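Local atomic coordinates of ATP-citrate lyase beta-subunit (Chlorobium limicola, PDB entry 6HXJ), a protein that probably interconverts citrate, ATP and CoA with oxaloacetate, acetyl-CoA, ADP and phosphate, as a subunit of ATP-citrate lyase. Residues A[10-15]-A[180-185]; A[213-216]-A[220-223]; A[330-335]-A[367-372]; A[341-346]-A[375-380]. All coordinates share one frame; numbering follows the deposited sequence.

Contact 1: residues A[10-15]-A[180-185]; sequences MKLFNK and DNEDAQ
Glu182 reaches across to Lys15 and Leu12 from the point where helix 163-181 gives way to loop. CB points toward the 10-15 helix. CG lies beside the backbone N and anti to the carbonyl carbon (chi1 -68°), and there it meets the first partner, with Glu182 CG 3.9 Å from Leu12 CD1. The chain then bends at chi2 (-54°), and the two carboxylate oxygens have different partners. Glu182 OE1 lies 3.7 Å from Leu12 CD1, an apolar methyl, but the same oxygen also accepts a hydrogen bond from Trp221 NE1. Glu182 OE2 forms a salt bridge with Lys15, with NZ and OE2 3.0 Å apart, although as a hydrogen bond this pair is weak. OE2 also takes an N-H from Trp16 NE1. Two indoles and an ammonium thus share one buried carboxylate, and such company would be expected to stabilise its negative charge.

Lys15 arrives from the opposite direction on a chain extended beyond CG, and NZ has its stronger acidic partner in Asp220 OD2. Lys11, one turn earlier, similarly pairs with Asp222.

Within this ATP-grasp region, helix 6-15 lies against the antiparallel sheet: Leu12 rests on Met208 of strand 200-210, and Phe13 touches Ala206 there as well as Ile187 and Ile189 of strand 184-195. Glu182 occupies the link between helix 163-181 and strand 184-195, so it joins helix 6-15 to the beginning of that strand.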
loop_
_atom_site.group_PDB
_atom_site.type_symbol
_atom_site.label_atom_id
_atom_site.label_comp_id
_atom_site.label_asym_id
_atom_site.label_seq_id
_atom_site.Cartn_x
_atom_site.Cartn_y
_atom_site.Cartn_z
ATOM N N MET A 10 -53.581 -38.904 -13.553
ATOM C CA MET A 10 -53.826 -39.171 -14.967
ATOM C C MET A 10 -52.702 -38.655 -15.839
ATOM O O MET A 10 -52.277 -39.355 -16.747
ATOM C CB MET A 10 -55.163 -38.595 -15.392
ATOM C CG MET A 10 -56.302 -39.274 -14.714
ATOM S SD MET A 10 -57.890 -39.193 -15.533
ATOM C CE MET A 10 -58.952 -39.178 -14.075
ATOM N N LYS A 11 -52.171 -37.472 -15.531
ATOM C CA LYS A 11 -51.059 -36.905 -16.278
ATOM C C LYS A 11 -49.864 -37.865 -16.291
ATOM O O LYS A 11 -49.263 -38.070 -17.347
ATOM C CB LYS A 11 -50.679 -35.530 -15.705
ATOM C CG LYS A 11 -49.367 -34.976 -16.241
ATOM C CD LYS A 11 -49.240 -33.479 -16.045
ATOM C CE LYS A 11 -47.795 -33.083 -15.828
ATOM N NZ LYS A 11 -47.530 -31.696 -16.294
ATOM N N LEU A 12 -49.548 -38.473 -15.128
ATOM C CA LEU A 12 -48.432 -39.421 -14.993
ATOM C C LEU A 12 -48.742 -40.705 -15.677
ATOM O O LEU A 12 -47.849 -41.351 -16.199
ATOM C CB LEU A 12 -48.123 -39.678 -13.536
ATOM C CG LEU A 12 -47.925 -38.416 -12.719
ATOM C CD1 LEU A 12 -47.172 -38.719 -11.460
ATOM C CD2 LEU A 12 -47.180 -37.345 -13.523
ATOM N N PHE A 13 -50.004 -41.092 -15.677
ATOM C CA PHE A 13 -50.412 -42.286 -16.386
ATOM C C PHE A 13 -50.123 -42.046 -17.835
ATOM O O PHE A 13 -49.397 -42.824 -18.440
ATOM C CB PHE A 13 -51.894 -42.531 -16.201
ATOM C CG PHE A 13 -52.238 -43.137 -14.881
ATOM C CD1 PHE A 13 -51.249 -43.409 -13.947
ATOM C CD2 PHE A 13 -53.548 -43.451 -14.568
ATOM C CE1 PHE A 13 -51.570 -43.969 -12.715
ATOM C CE2 PHE A 13 -53.867 -44.027 -13.346
ATOM C CZ PHE A 13 -52.880 -44.280 -12.423
ATOM N N ASN A 14 -50.631 -40.925 -18.366
ATOM C CA ASN A 14 -50.433 -40.472 -19.727
ATOM C C ASN A 14 -48.968 -40.524 -20.093
ATOM O O ASN A 14 -48.606 -41.127 -21.097
ATOM C CB ASN A 14 -50.932 -39.059 -19.832
ATOM C CG ASN A 14 -51.824 -38.836 -20.981
ATOM O OD1 ASN A 14 -52.764 -39.587 -21.236
ATOM N ND2 ASN A 14 -51.444 -37.867 -21.793
ATOM N N LYS A 15 -48.123 -39.939 -19.247
ATOM C CA LYS A 15 -46.678 -39.918 -19.418
ATOM C C LYS A 15 -46.096 -41.324 -19.665
ATOM O O LYS A 15 -45.277 -41.499 -20.561
ATOM C CB LYS A 15 -46.047 -39.265 -18.183
ATOM C CG LYS A 15 -44.548 -39.352 -18.130
ATOM C CD LYS A 15 -43.994 -38.317 -17.189
ATOM C CE LYS A 15 -42.679 -38.777 -16.642
ATOM N NZ LYS A 15 -42.109 -37.798 -15.681
ATOM N N ASP A 180 -42.090 -47.279 -10.542
ATOM C CA ASP A 180 -40.644 -47.231 -10.374
ATOM C C ASP A 180 -40.111 -45.798 -10.567
ATOM O O ASP A 180 -39.463 -45.240 -9.672
ATOM C CB ASP A 180 -39.976 -48.216 -11.360
ATOM C CG ASP A 180 -38.682 -48.865 -10.887
ATOM O OD1 ASP A 180 -37.708 -48.900 -11.679
ATOM O OD2 ASP A 180 -38.682 -49.462 -9.785
ATOM N N ASN A 181 -40.488 -45.191 -11.694
ATOM C CA ASN A 181 -40.025 -43.884 -12.129
ATOM C C ASN A 181 -40.672 -42.664 -11.461
ATOM O O ASN A 181 -40.089 -41.578 -11.478
ATOM C CB ASN A 181 -40.149 -43.797 -13.614
ATOM C CG ASN A 181 -39.031 -44.588 -14.274
ATOM O OD1 ASN A 181 -37.915 -44.091 -14.453
ATOM N ND2 ASN A 181 -39.268 -45.856 -14.600
ATOM N N GLU A 182 -41.864 -42.812 -10.897
ATOM C CA GLU A 182 -42.501 -41.661 -10.273
ATOM C C GLU A 182 -42.373 -41.630 -8.748
ATOM O O GLU A 182 -43.063 -40.838 -8.104
ATOM C CB GLU A 182 -43.989 -41.513 -10.694
ATOM C CG GLU A 182 -44.233 -41.140 -12.149
ATOM C CD GLU A 182 -43.536 -39.911 -12.702
ATOM O OE1 GLU A 182 -43.486 -38.868 -12.011
ATOM O OE2 GLU A 182 -43.059 -39.992 -13.853
ATOM N N ASP A 183 -41.525 -42.464 -8.156
ATOM C CA ASP A 183 -41.391 -42.508 -6.696
ATOM C C ASP A 183 -42.753 -42.725 -5.979
ATOM O O ASP A 183 -43.009 -42.102 -4.956
ATOM C CB ASP A 183 -40.659 -41.238 -6.154
ATOM C CG ASP A 183 -39.138 -41.378 -6.056
ATOM O OD1 ASP A 183 -38.652 -42.083 -5.110
ATOM O OD2 ASP A 183 -38.427 -40.725 -6.862
ATOM N N ALA A 184 -43.626 -43.575 -6.526
ATOM C CA ALA A 184 -44.940 -43.798 -5.925
ATOM C C ALA A 184 -44.839 -44.647 -4.695
ATOM O O ALA A 184 -43.907 -45.423 -4.570
ATOM C CB ALA A 184 -45.890 -44.448 -6.924
ATOM N N GLN A 185 -45.805 -44.527 -3.796
ATOM C CA GLN A 185 -45.956 -45.362 -2.612
ATOM C C GLN A 185 -46.989 -46.431 -2.984
ATOM O O GLN A 185 -46.881 -47.593 -2.596
ATOM C CB GLN A 185 -46.413 -44.523 -1.424
ATOM C CG GLN A 185 -45.306 -43.578 -0.962
ATOM C CD GLN A 185 -45.756 -42.433 -0.079
ATOM O OE1 GLN A 185 -46.911 -41.993 -0.081
ATOM N NE2 GLN A 185 -44.812 -41.881 0.655
#

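Contact 2: residues A[213-216]-A[220-223]; sequences DARF and DWDF
Trp221 and Arg215 meet inside the loop that follows strand 200-210 of the ATP-grasp region, where part of a 3-10 segment, 213-216, faces two consecutive inverse gamma turns centred on Trp221 and Asp222. The two side chains run past each other in opposite directions. The indole comes toward the 3-10 backbone with its six-membered ring leading, so that Trp221 CE3 lies 3.7 Å from Arg215 CA and Trp221 CZ3 lies 4.3 Å from Ala214 C. Both backbone atoms approach the ring obliquely.

Arg215 has CG anti to its own backbone N (chi1 -164°), which sets the methylene part of the chain against the same corner of the indole; Arg215 CG is 3.9 Å from Trp221 CE3. Beyond CG the chain bends and carries the guanidinium along to the tryptophan backbone, its plane inclined at 62° to the indole.

Elsewhere His218 stacks on the indole, and Val210 of strand 200-210 touches it. On the 3-10 side, Ala214 packs on an apolar side chain of another protein chain, so this loop also lies at a subunit interface.

Within 220-223, Phe223 folds back onto a face of the indole, its CZ 3.6 Å above the Trp221 ring plane and displaced toward the rim. At the guanidinium edge, near its plane, sits Trp221 O, with Arg215 NE 4.1 Å away and no hydrogen bond between them.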
loop_
_atom_site.group_PDB
_atom_site.type_symbol
_atom_site.label_atom_id
_atom_site.label_comp_id
_atom_site.label_asym_id
_atom_site.label_seq_id
_atom_site.Cartn_x
_atom_site.Cartn_y
_atom_site.Cartn_z
ATOM N N ASP A 213 -41.278 -36.203 -0.776
ATOM C CA ASP A 213 -39.910 -35.826 -0.396
ATOM C C ASP A 213 -38.958 -35.893 -1.598
ATOM O O ASP A 213 -37.916 -35.235 -1.607
ATOM C CB ASP A 213 -39.391 -36.793 0.680
ATOM C CG ASP A 213 -40.110 -36.725 2.013
ATOM O OD1 ASP A 213 -40.207 -35.606 2.583
ATOM O OD2 ASP A 213 -40.510 -37.804 2.529
ATOM N N ALA A 214 -39.345 -36.688 -2.597
ATOM C CA ALA A 214 -38.608 -36.967 -3.812
ATOM C C ALA A 214 -38.772 -35.922 -4.864
ATOM O O ALA A 214 -38.121 -36.028 -5.893
ATOM C CB ALA A 214 -39.066 -38.292 -4.365
ATOM N N ARG A 215 -39.602 -34.915 -4.603
ATOM C CA ARG A 215 -39.942 -33.854 -5.591
ATOM C C ARG A 215 -38.723 -33.237 -6.284
ATOM O O ARG A 215 -38.863 -32.843 -7.440
ATOM C CB ARG A 215 -40.766 -32.748 -4.930
ATOM C CG ARG A 215 -41.467 -31.833 -5.922
ATOM C CD ARG A 215 -41.498 -30.377 -5.496
ATOM N NE ARG A 215 -41.830 -29.459 -6.578
ATOM C CZ ARG A 215 -40.946 -28.717 -7.236
ATOM N NH1 ARG A 215 -41.144 -28.418 -8.508
ATOM N NH2 ARG A 215 -39.860 -28.281 -6.623
ATOM N N PHE A 216 -37.580 -33.150 -5.614
ATOM C CA PHE A 216 -36.399 -32.494 -6.189
ATOM C C PHE A 216 -35.881 -33.286 -7.408
ATOM O O PHE A 216 -35.084 -32.759 -8.190
ATOM C CB PHE A 216 -35.291 -32.325 -5.127
ATOM C CG PHE A 216 -34.758 -33.635 -4.602
ATOM C CD1 PHE A 216 -35.386 -34.287 -3.546
ATOM C CD2 PHE A 216 -33.675 -34.257 -5.209
ATOM C CE1 PHE A 216 -34.950 -35.543 -3.120
ATOM C CE2 PHE A 216 -33.240 -35.511 -4.780
ATOM C CZ PHE A 216 -33.885 -36.150 -3.743
ATOM N N ASP A 220 -41.278 -32.187 -13.343
ATOM C CA ASP A 220 -42.587 -32.256 -13.976
ATOM C C ASP A 220 -43.751 -32.318 -12.971
ATOM O O ASP A 220 -44.911 -32.343 -13.396
ATOM C CB ASP A 220 -42.632 -33.427 -14.979
ATOM C CG ASP A 220 -42.789 -34.828 -14.404
ATOM O OD1 ASP A 220 -42.058 -35.167 -13.437
ATOM O OD2 ASP A 220 -43.606 -35.603 -14.951
ATOM N N TRP A 221 -43.453 -32.321 -11.658
ATOM C CA TRP A 221 -44.448 -32.392 -10.591
ATOM C C TRP A 221 -45.055 -31.037 -10.289
ATOM O O TRP A 221 -44.839 -30.473 -9.208
ATOM C CB TRP A 221 -43.859 -33.037 -9.325
ATOM C CG TRP A 221 -43.770 -34.541 -9.337
ATOM C CD1 TRP A 221 -43.927 -35.377 -10.411
ATOM C CD2 TRP A 221 -43.467 -35.382 -8.218
ATOM N NE1 TRP A 221 -43.772 -36.684 -10.021
ATOM C CE2 TRP A 221 -43.472 -36.718 -8.682
ATOM C CE3 TRP A 221 -43.205 -35.140 -6.863
ATOM C CZ2 TRP A 221 -43.210 -37.805 -7.834
ATOM C CZ3 TRP A 221 -42.941 -36.217 -6.030
ATOM C CH2 TRP A 221 -42.954 -37.529 -6.512
ATOM N N ASP A 222 -45.828 -30.517 -11.236
ATOM C CA ASP A 222 -46.531 -29.248 -11.071
ATOM C C ASP A 222 -47.866 -29.493 -10.347
ATOM O O ASP A 222 -48.933 -29.321 -10.928
ATOM C CB ASP A 222 -46.695 -28.494 -12.418
ATOM C CG ASP A 222 -47.308 -29.240 -13.606
ATOM O OD1 ASP A 222 -47.217 -30.488 -13.649
ATOM O OD2 ASP A 222 -47.882 -28.568 -14.496
ATOM N N PHE A 223 -47.793 -29.960 -9.087
ATOM C CA PHE A 223 -48.930 -30.258 -8.205
ATOM C C PHE A 223 -48.487 -30.287 -6.732
ATOM O O PHE A 223 -47.303 -30.478 -6.438
ATOM C CB PHE A 223 -49.625 -31.594 -8.570
ATOM C CG PHE A 223 -48.758 -32.833 -8.480
ATOM C CD1 PHE A 223 -48.529 -33.461 -7.257
ATOM C CD2 PHE A 223 -48.179 -33.377 -9.616
ATOM C CE1 PHE A 223 -47.694 -34.576 -7.170
ATOM C CE2 PHE A 223 -47.375 -34.516 -9.529
ATOM C CZ PHE A 223 -47.147 -35.113 -8.309
#

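Contact 3: residues A[330-335]-A[367-372]; sequences ATFSGI and AAIKQL
Two neighbouring helices of the citrate-binding region, 328-344 and 362-371, meet here through Phe332, Ile335 and Ile369. Each is the helix of a beta-alpha-beta crossover: the first links parallel strands 315-318 and 352-356, the second links 352-356 to 378-382.

Ile369 carries the second helix's share. Its CG1 stands anti to the backbone N (chi1 -160°), leaving CG2 between N and the carbonyl carbon, and the two branches divide the work. The CG2 methyl approaches one side of the Phe332 ring obliquely: Phe332 CE2 is 3.8 Å from Ile369 CG2, and CD2 of the same ring is 3.8 Å from Ile369 CB. The other branch ends at CD1, which lies 4.2 Å from Ile335 CG2, one turn further along helix 328-344. Ile369 therefore leans on two successive residues of one helix face, while Ile336 of that helix also touches it and Ile379 and Val381 of strand 378-382 lie beneath it.

On the first helix, Phe332 also rests on Arg357 in the loop after strand 352-356, and Ile335 touches Val300 and Thr304 of helix 297-309, which extends the packing to a third helix.

A bound citrate lies about 9 Å from the Phe332 side chain, so this packing forms part of the surroundings of the ligand site. Between the two segments there is no hydrogen bond or charge pair; hydrocarbon meets hydrocarbon, and the helices are held here by van der Waals packing and burial of apolar surface.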
loop_
_atom_site.group_PDB
_atom_site.type_symbol
_atom_site.label_atom_id
_atom_site.label_comp_id
_atom_site.label_asym_id
_atom_site.label_seq_id
_atom_site.Cartn_x
_atom_site.Cartn_y
_atom_site.Cartn_z
ATOM N N ALA A 330 -33.512 -20.335 23.491
ATOM C CA ALA A 330 -33.959 -19.671 22.260
ATOM C C ALA A 330 -35.432 -19.927 22.002
ATOM O O ALA A 330 -36.197 -18.995 21.858
ATOM C CB ALA A 330 -33.139 -20.164 21.084
ATOM N N THR A 331 -35.831 -21.193 21.984
ATOM C CA THR A 331 -37.220 -21.579 21.742
ATOM C C THR A 331 -38.156 -21.083 22.828
ATOM O O THR A 331 -39.276 -20.699 22.500
ATOM C CB THR A 331 -37.389 -23.073 21.483
ATOM O OG1 THR A 331 -36.702 -23.824 22.469
ATOM C CG2 THR A 331 -36.953 -23.492 20.070
ATOM N N PHE A 332 -37.714 -21.075 24.101
ATOM C CA PHE A 332 -38.515 -20.559 25.199
ATOM C C PHE A 332 -38.613 -19.069 25.125
ATOM O O PHE A 332 -39.638 -18.563 25.550
ATOM C CB PHE A 332 -38.043 -21.026 26.583
ATOM C CG PHE A 332 -38.705 -22.299 27.051
ATOM C CD1 PHE A 332 -39.253 -23.199 26.135
ATOM C CD2 PHE A 332 -38.805 -22.593 28.405
ATOM C CE1 PHE A 332 -39.897 -24.359 26.564
ATOM C CE2 PHE A 332 -39.430 -23.772 28.834
ATOM C CZ PHE A 332 -39.969 -24.647 27.910
ATOM N N SER A 333 -37.630 -18.351 24.537
ATOM C CA SER A 333 -37.764 -16.897 24.372
ATOM C C SER A 333 -38.871 -16.554 23.349
ATOM O O SER A 333 -39.635 -15.603 23.562
ATOM C CB SER A 333 -36.424 -16.253 24.012
ATOM O OG SER A 333 -36.151 -16.265 22.618
ATOM N N GLY A 334 -38.978 -17.373 22.298
ATOM C CA GLY A 334 -40.003 -17.240 21.270
ATOM C C GLY A 334 -41.373 -17.510 21.857
ATOM O O GLY A 334 -42.314 -16.803 21.538
ATOM N N ILE A 335 -41.479 -18.525 22.773
ATOM C CA ILE A 335 -42.700 -18.922 23.515
ATOM C C ILE A 335 -43.093 -17.805 24.474
ATOM O O ILE A 335 -44.260 -17.423 24.513
ATOM C CB ILE A 335 -42.601 -20.325 24.252
ATOM C CG1 ILE A 335 -42.433 -21.486 23.254
ATOM C CG2 ILE A 335 -43.832 -20.599 25.162
ATOM C CD1 ILE A 335 -42.066 -22.833 23.860
ATOM N N ALA A 367 -35.756 -20.863 33.758
ATOM C CA ALA A 367 -35.689 -19.703 34.662
ATOM C C ALA A 367 -36.407 -18.506 34.034
ATOM O O ALA A 367 -37.139 -17.799 34.724
ATOM C CB ALA A 367 -34.240 -19.358 34.966
ATOM N N ALA A 368 -36.236 -18.308 32.716
ATOM C CA ALA A 368 -36.881 -17.248 31.945
ATOM C C ALA A 368 -38.410 -17.431 31.919
ATOM O O ALA A 368 -39.146 -16.461 32.083
ATOM C CB ALA A 368 -36.324 -17.221 30.539
ATOM N N ILE A 369 -38.880 -18.669 31.780
ATOM C CA ILE A 369 -40.303 -18.988 31.752
ATOM C C ILE A 369 -40.976 -18.869 33.166
ATOM O O ILE A 369 -42.122 -18.440 33.246
ATOM C CB ILE A 369 -40.508 -20.372 31.042
ATOM C CG1 ILE A 369 -41.964 -20.569 30.524
ATOM C CG2 ILE A 369 -40.058 -21.583 31.833
ATOM C CD1 ILE A 369 -42.267 -20.179 29.086
ATOM N N LYS A 370 -40.255 -19.209 34.255
ATOM C CA LYS A 370 -40.762 -19.103 35.628
ATOM C C LYS A 370 -40.799 -17.630 36.070
ATOM O O LYS A 370 -41.566 -17.293 36.971
ATOM C CB LYS A 370 -39.972 -19.995 36.607
ATOM C CG LYS A 370 -40.774 -20.410 37.839
ATOM C CD LYS A 370 -40.200 -21.630 38.572
ATOM C CE LYS A 370 -41.070 -22.088 39.732
ATOM N NZ LYS A 370 -42.369 -22.683 39.291
ATOM N N GLN A 371 -40.022 -16.739 35.416
ATOM C CA GLN A 371 -40.081 -15.303 35.705
ATOM C C GLN A 371 -41.453 -14.807 35.294
ATOM O O GLN A 371 -42.008 -13.965 35.995
ATOM C CB GLN A 371 -39.004 -14.544 34.934
ATOM C CG GLN A 371 -38.991 -13.036 35.150
ATOM C CD GLN A 371 -37.965 -12.358 34.274
ATOM O OE1 GLN A 371 -37.865 -12.602 33.065
ATOM N NE2 GLN A 371 -37.218 -11.439 34.860
ATOM N N LEU A 372 -42.023 -15.358 34.199
ATOM C CA LEU A 372 -43.363 -14.983 33.749
ATOM C C LEU A 372 -44.426 -15.040 34.854
ATOM O O LEU A 372 -45.505 -14.501 34.656
ATOM C CB LEU A 372 -43.827 -15.755 32.516
ATOM C CG LEU A 372 -43.297 -15.297 31.168
ATOM C CD1 LEU A 372 -43.687 -16.288 30.092
ATOM C CD2 LEU A 372 -43.864 -13.959 30.767
#

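Contact 4: residues A[341-346]-A[375-380]; sequences ESKSKG and EGFDIH
A Schellman motif finishes helix 328-344 at Gly346, and from its last turn Lys343 stretches over the ring of Phe377. The alkyl chain bends at chi2 and then runs across one face of that ring. Lys343 CB comes to Phe377 CZ, and Lys343 CD makes a CH-pi contact, 4.0 Å from the ring centroid and 24° off the normal. The ammonium follows onto the same ring as a cation-pi interaction, with NZ 4.4 Å from the Phe377 centroid and 18° off the normal.

Fold-wise, the ring belongs to the turn that takes the chain from helix 362-371 into strand 378-382, at one edge of the mixed sheet, and it is backed by Ile353 of strand 352-356 and by Leu348 and Leu372.

NZ also finds the turn's backbone: Lys343 NZ donates a weak hydrogen bond, 2.8 Å, to Glu375 O, and passes close to the peptide of Gly376, where the turn has positive phi. Glu375 itself puts CB at the ring's edge, in plane, while its OE1 pairs in a salt bridge with Arg340 on the helix.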
loop_
_atom_site.group_PDB
_atom_site.type_symbol
_atom_site.label_atom_id
_atom_site.label_comp_id
_atom_site.label_asym_id
_atom_site.label_seq_id
_atom_site.Cartn_x
_atom_site.Cartn_y
_atom_site.Cartn_z
ATOM N N GLU A 341 -47.144 -11.267 24.099
ATOM C CA GLU A 341 -47.892 -10.672 22.986
ATOM C C GLU A 341 -49.395 -11.001 23.096
ATOM O O GLU A 341 -50.254 -10.148 22.911
ATOM C CB GLU A 341 -47.313 -11.169 21.640
ATOM C CG GLU A 341 -47.629 -10.276 20.443
ATOM C CD GLU A 341 -48.968 -10.413 19.727
ATOM O OE1 GLU A 341 -49.772 -11.309 20.084
ATOM O OE2 GLU A 341 -49.200 -9.625 18.780
ATOM N N SER A 342 -49.681 -12.240 23.433
ATOM C CA SER A 342 -51.028 -12.762 23.572
ATOM C C SER A 342 -51.717 -12.237 24.831
ATOM O O SER A 342 -52.915 -11.977 24.788
ATOM C CB SER A 342 -50.989 -14.285 23.583
ATOM O OG SER A 342 -50.402 -14.784 22.391
ATOM N N LYS A 343 -50.961 -12.095 25.947
ATOM C CA LYS A 343 -51.469 -11.601 27.229
ATOM C C LYS A 343 -51.812 -10.130 27.218
ATOM O O LYS A 343 -52.737 -9.719 27.928
ATOM C CB LYS A 343 -50.534 -11.891 28.393
ATOM C CG LYS A 343 -51.342 -12.109 29.681
ATOM C CD LYS A 343 -50.743 -11.435 30.892
ATOM C CE LYS A 343 -51.395 -11.973 32.138
ATOM N NZ LYS A 343 -50.628 -11.600 33.347
ATOM N N SER A 344 -51.058 -9.327 26.444
ATOM C CA SER A 344 -51.311 -7.891 26.298
ATOM C C SER A 344 -52.579 -7.668 25.471
ATOM O O SER A 344 -53.313 -6.739 25.782
ATOM C CB SER A 344 -50.107 -7.163 25.699
ATOM O OG SER A 344 -49.687 -7.730 24.469
ATOM N N LYS A 345 -52.877 -8.567 24.488
ATOM C CA LYS A 345 -54.078 -8.540 23.637
ATOM C C LYS A 345 -55.334 -9.093 24.358
ATOM O O LYS A 345 -56.432 -9.071 23.796
ATOM C CB LYS A 345 -53.839 -9.288 22.313
ATOM C CG LYS A 345 -52.563 -8.927 21.558
ATOM C CD LYS A 345 -52.575 -7.568 20.843
ATOM C CE LYS A 345 -51.240 -7.246 20.200
ATOM N NZ LYS A 345 -50.134 -7.127 21.191
ATOM N N GLY A 346 -55.146 -9.600 25.576
ATOM C CA GLY A 346 -56.206 -10.111 26.440
ATOM C C GLY A 346 -56.631 -11.544 26.177
ATOM O O GLY A 346 -57.755 -11.937 26.519
ATOM N N GLU A 375 -45.183 -11.454 36.119
ATOM C CA GLU A 375 -45.977 -10.720 35.147
ATOM C C GLU A 375 -47.468 -11.069 35.242
ATOM O O GLU A 375 -48.251 -10.581 34.431
ATOM C CB GLU A 375 -45.425 -10.935 33.734
ATOM C CG GLU A 375 -44.083 -10.258 33.505
ATOM C CD GLU A 375 -43.365 -10.693 32.247
ATOM O OE1 GLU A 375 -42.224 -11.201 32.357
ATOM O OE2 GLU A 375 -43.940 -10.514 31.149
ATOM N N GLY A 376 -47.848 -11.881 36.231
ATOM C CA GLY A 376 -49.236 -12.257 36.498
ATOM C C GLY A 376 -49.775 -13.513 35.836
ATOM O O GLY A 376 -50.982 -13.779 35.911
ATOM N N PHE A 377 -48.892 -14.295 35.182
ATOM C CA PHE A 377 -49.264 -15.543 34.505
ATOM C C PHE A 377 -49.415 -16.673 35.523
ATOM O O PHE A 377 -48.540 -16.841 36.386
ATOM C CB PHE A 377 -48.184 -15.946 33.479
ATOM C CG PHE A 377 -48.153 -15.132 32.216
ATOM C CD1 PHE A 377 -48.867 -15.533 31.097
ATOM C CD2 PHE A 377 -47.355 -13.999 32.119
ATOM C CE1 PHE A 377 -48.820 -14.791 29.917
ATOM C CE2 PHE A 377 -47.326 -13.244 30.945
ATOM C CZ PHE A 377 -48.044 -13.656 29.849
ATOM N N ASP A 378 -50.504 -17.476 35.393
ATOM C CA ASP A 378 -50.751 -18.665 36.227
ATOM C C ASP A 378 -49.914 -19.856 35.625
ATOM O O ASP A 378 -50.453 -20.858 35.146
ATOM C CB ASP A 378 -52.267 -18.961 36.273
ATOM C CG ASP A 378 -52.747 -19.767 37.473
ATOM O OD1 ASP A 378 -52.169 -20.845 37.742
ATOM O OD2 ASP A 378 -53.761 -19.369 38.085
ATOM N N ILE A 379 -48.582 -19.696 35.639
ATOM C CA ILE A 379 -47.635 -20.626 35.036
ATOM C C ILE A 379 -46.937 -21.529 36.077
ATOM O O ILE A 379 -46.342 -21.037 37.044
ATOM C CB ILE A 379 -46.632 -19.847 34.106
ATOM C CG1 ILE A 379 -45.711 -20.797 33.310
ATOM C CG2 ILE A 379 -45.822 -18.764 34.841
ATOM C CD1 ILE A 379 -45.121 -20.183 32.060
ATOM N N HIS A 380 -47.023 -22.865 35.852
ATOM C CA HIS A 380 -46.356 -23.913 36.648
ATOM C C HIS A 380 -45.264 -24.504 35.759
ATOM O O HIS A 380 -45.555 -24.989 34.659
ATOM C CB HIS A 380 -47.352 -24.994 37.138
ATOM C CG HIS A 380 -48.506 -24.436 37.923
ATOM N ND1 HIS A 380 -49.646 -23.942 37.292
ATOM C CD2 HIS A 380 -48.643 -24.262 39.258
ATOM C CE1 HIS A 380 -50.430 -23.498 38.259
ATOM N NE2 HIS A 380 -49.876 -23.676 39.460
#

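From the N terminus, contact 1 closes the longest span: the chain returns, at the junction of helix 163-181 and strand 184-195, to helix 6-15, with 164 residues between its segments. Contact 2 follows in series as a tight local loop after strand 200-210. The two touch through lysine-aspartate salt bridges, so both belong to one patch of the ATP-grasp region. Contacts 3 and 4 lie in the citrate-binding region, about 48 and 51 Å from contact 1 between centres. They cross rather than nest: helix 328-344 supplies the first segment of each, and the second segments follow in order, binding this helix to helix 362-371 and strand 378-382.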